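Local coordinates for aminoglycoside phosphotransferase (Streptomyces rimosus subsp. rimosus ATCC 10970, PDB 6FUX), which probably transfers a phosphate group from ATP to a hydroxyl of an aminoglycoside such as streptomycin, a modification that would inactivate the antibiotic, at residues 194-199 and 206-211. Sequence-based numbering, arbitrary orientation. Where two conformers were deposited one is given.
With ADP (adenosine-5'-diphosphate), chain C.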
loop_
_atom_site.group_PDB
_atom_site.type_symbol
_atom_site.label_atom_id
_atom_site.label_comp_id
_atom_site.label_asym_id
_atom_site.label_seq_id
_atom_site.Cartn_x
_atom_site.Cartn_y
_atom_site.Cartn_z
ATOM N N ASN A 194 3.171 5.104 -2.797
ATOM C CA ASN A 194 1.783 4.896 -3.093
ATOM C C ASN A 194 0.988 6.147 -2.773
ATOM O O ASN A 194 -0.253 6.111 -2.888
ATOM C CB ASN A 194 1.192 3.638 -2.431
ATOM C CG ASN A 194 1.902 2.368 -2.858
ATOM O OD1 ASN A 194 2.515 2.373 -3.951
ATOM N ND2 ASN A 194 2.071 1.404 -1.944
ATOM N N ILE A 195 1.693 7.256 -2.462
ATOM C CA ILE A 195 1.015 8.617 -2.249
ATOM C C ILE A 195 1.531 9.567 -3.329
ATOM O O ILE A 195 2.748 9.771 -3.462
ATOM C CB ILE A 195 1.325 9.145 -0.844
ATOM C CG1 ILE A 195 0.905 8.122 0.201
ATOM C CG2 ILE A 195 0.668 10.488 -0.661
ATOM C CD1 ILE A 195 1.399 8.475 1.577
ATOM N N ILE A 196 0.675 9.992 -4.262
ATOM C CA ILE A 196 1.102 10.841 -5.302
ATOM C C ILE A 196 0.868 12.279 -4.913
ATOM O O ILE A 196 -0.278 12.605 -4.518
ATOM C CB ILE A 196 0.350 10.540 -6.628
ATOM C CG1 ILE A 196 0.389 9.027 -6.922
ATOM C CG2 ILE A 196 0.927 11.363 -7.730
ATOM C CD1 ILE A 196 1.841 8.504 -7.000
ATOM N N LEU A 197 1.863 13.129 -5.070
ATOM C CA LEU A 197 1.769 14.539 -4.754
ATOM C C LEU A 197 1.554 15.395 -6.021
ATOM O O LEU A 197 2.173 15.215 -7.053
ATOM C CB LEU A 197 3.013 14.970 -4.015
ATOM C CG LEU A 197 3.393 14.112 -2.787
ATOM C CD1 LEU A 197 4.690 14.643 -2.202
ATOM C CD2 LEU A 197 2.277 14.047 -1.743
ATOM N N ASP A 198 0.695 16.423 -5.884
ATOM C CA ASP A 198 0.614 17.446 -6.857
ATOM C C ASP A 198 1.953 18.178 -6.914
ATOM O O ASP A 198 2.490 18.660 -5.882
ATOM C CB ASP A 198 -0.442 18.488 -6.468
ATOM C CG ASP A 198 -0.608 19.579 -7.489
ATOM O OD1 ASP A 198 0.357 20.281 -7.828
ATOM O OD2 ASP A 198 -1.789 19.752 -7.923
ATOM N N PRO A 199 2.633 18.251 -8.070
ATOM C CA PRO A 199 4.005 18.717 -8.155
ATOM C C PRO A 199 4.176 20.237 -8.063
ATOM O O PRO A 199 5.296 20.727 -7.952
ATOM C CB PRO A 199 4.475 18.288 -9.579
ATOM C CG PRO A 199 3.208 18.095 -10.338
ATOM C CD PRO A 199 2.071 17.843 -9.384
ATOM N N GLY A 206 -3.428 11.922 -5.080
ATOM C CA GLY A 206 -4.149 10.726 -4.810
ATOM C C GLY A 206 -3.287 9.550 -4.349
ATOM O O GLY A 206 -2.134 9.657 -4.326
ATOM N N PHE A 207 -3.966 8.493 -3.990
ATOM C CA PHE A 207 -3.455 7.222 -3.567
ATOM C C PHE A 207 -3.464 6.203 -4.689
ATOM O O PHE A 207 -4.395 6.188 -5.499
ATOM C CB PHE A 207 -4.290 6.722 -2.400
ATOM C CG PHE A 207 -4.304 7.564 -1.153
ATOM C CD1 PHE A 207 -3.171 7.632 -0.370
ATOM C CD2 PHE A 207 -5.391 8.316 -0.770
ATOM C CE1 PHE A 207 -3.123 8.403 0.763
ATOM C CE2 PHE A 207 -5.363 9.109 0.367
ATOM C CZ PHE A 207 -4.233 9.102 1.167
ATOM N N ILE A 208 -2.411 5.373 -4.738
ATOM C CA ILE A 208 -2.356 4.302 -5.730
ATOM C C ILE A 208 -2.093 2.958 -5.011
ATOM O O ILE A 208 -1.742 2.938 -3.798
ATOM C CB ILE A 208 -1.290 4.620 -6.822
ATOM C CG1 ILE A 208 0.119 4.764 -6.270
ATOM C CG2 ILE A 208 -1.709 5.796 -7.732
ATOM C CD1 ILE A 208 1.186 4.494 -7.286
ATOM N N ASP A 209 -2.048 1.844 -5.774
ATOM C CA ASP A 209 -1.641 0.517 -5.223
ATOM C C ASP A 209 -2.560 0.110 -4.051
ATOM O O ASP A 209 -2.162 -0.058 -2.914
ATOM C CB ASP A 209 -0.165 0.532 -4.866
ATOM C CG ASP A 209 0.594 -0.765 -4.944
ATOM O OD1 ASP A 209 0.009 -1.724 -5.456
ATOM O OD2 ASP A 209 1.749 -0.798 -4.375
ATOM N N LEU A 210 -3.827 -0.015 -4.414
ATOM C CA LEU A 210 -4.968 -0.124 -3.435
ATOM C C LEU A 210 -5.426 -1.567 -3.163
ATOM O O LEU A 210 -6.525 -1.761 -2.615
ATOM C CB LEU A 210 -6.110 0.805 -3.836
ATOM C CG LEU A 210 -5.830 2.288 -3.794
ATOM C CD1 LEU A 210 -6.773 3.031 -4.707
ATOM C CD2 LEU A 210 -5.968 2.780 -2.379
ATOM N N GLY A 211 -4.641 -2.568 -3.532
ATOM C CA GLY A 211 -5.116 -3.930 -3.453
ATOM C C GLY A 211 -5.217 -4.520 -2.051
ATOM O O GLY A 211 -5.768 -5.626 -1.916
HETATM O "O5'" ADP C . 2.326 -0.072 -9.214
HETATM C "C5'" ADP C . 3.802 0.056 -9.422
HETATM C "C4'" ADP C . 4.297 1.471 -9.859
HETATM O "O4'" ADP C . 3.579 1.971 -10.997
HETATM C "C3'" ADP C . 4.112 2.653 -8.810
HETATM O "O3'" ADP C . 5.168 2.791 -7.866
HETATM C "C2'" ADP C . 3.551 3.977 -9.469
HETATM O "O2'" ADP C . 4.150 5.325 -9.716
HETATM C "C1'" ADP C . 2.979 3.313 -10.710
HETATM N N9 ADP C . 1.464 3.308 -10.780
HETATM C C8 ADP C . 0.564 2.282 -10.772
HETATM N N7 ADP C . -0.747 2.702 -10.987
HETATM C C5 ADP C . -0.635 4.029 -11.114
HETATM C C6 ADP C . -1.610 5.006 -11.309
HETATM N N6 ADP C . -2.943 4.375 -11.504
HETATM N N1 ADP C . -1.028 6.285 -11.293
HETATM C C2 ADP C . 0.238 6.647 -11.150
HETATM N N3 ADP C . 1.248 5.747 -11.009
HETATM C C4 ADP C . 0.822 4.465 -10.980
#
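The backbone O of Asn194 accepts a hydrogen bond from Ile208 N, 2.9 Å away and nearly straight, and a weaker CA-H contact from Phe207. Beyond it the antiparallel hairpin closes through a reciprocal pair: Ile196 N gives a 2.8 Å bond to Gly206 O, while Gly206 N returns a longer one to Ile196 O. Ile195 and Phe207 form a non-hydrogen-bonded pair, lying side by side, with CG1 of Ile195 4.1 Å from CE1 of the ring, which also packs on helix 100-117. On the face that carries Ile196, Ile208 just past the strand end meets the nucleotide. With chi1 at 61°, CG1 of Ile208 sits between its backbone N and carbonyl carbon, 3.6 Å from Asn194 CA, which leaves CG2 over the adenine face, 3.7 Å from ADP N1. CG1 of Ile196 lies beside that methyl, the two side chains crossing at about a right angle. The Asn194 amide meets Asp209 with its plane 84° from the carboxylate, although Asp209 has two conformers and this detail is provisional. Asn194 ND2 donates to Asp189 O, and an alanine here would probably leave that carbonyl without its amide donor and the loop freer to shift. Such a hairpin, linking an HGDxxxxN loop to a DxG segment beside the bound nucleotide, exemplifies the active-site layout of the protein-kinase-like phosphotransferase fold.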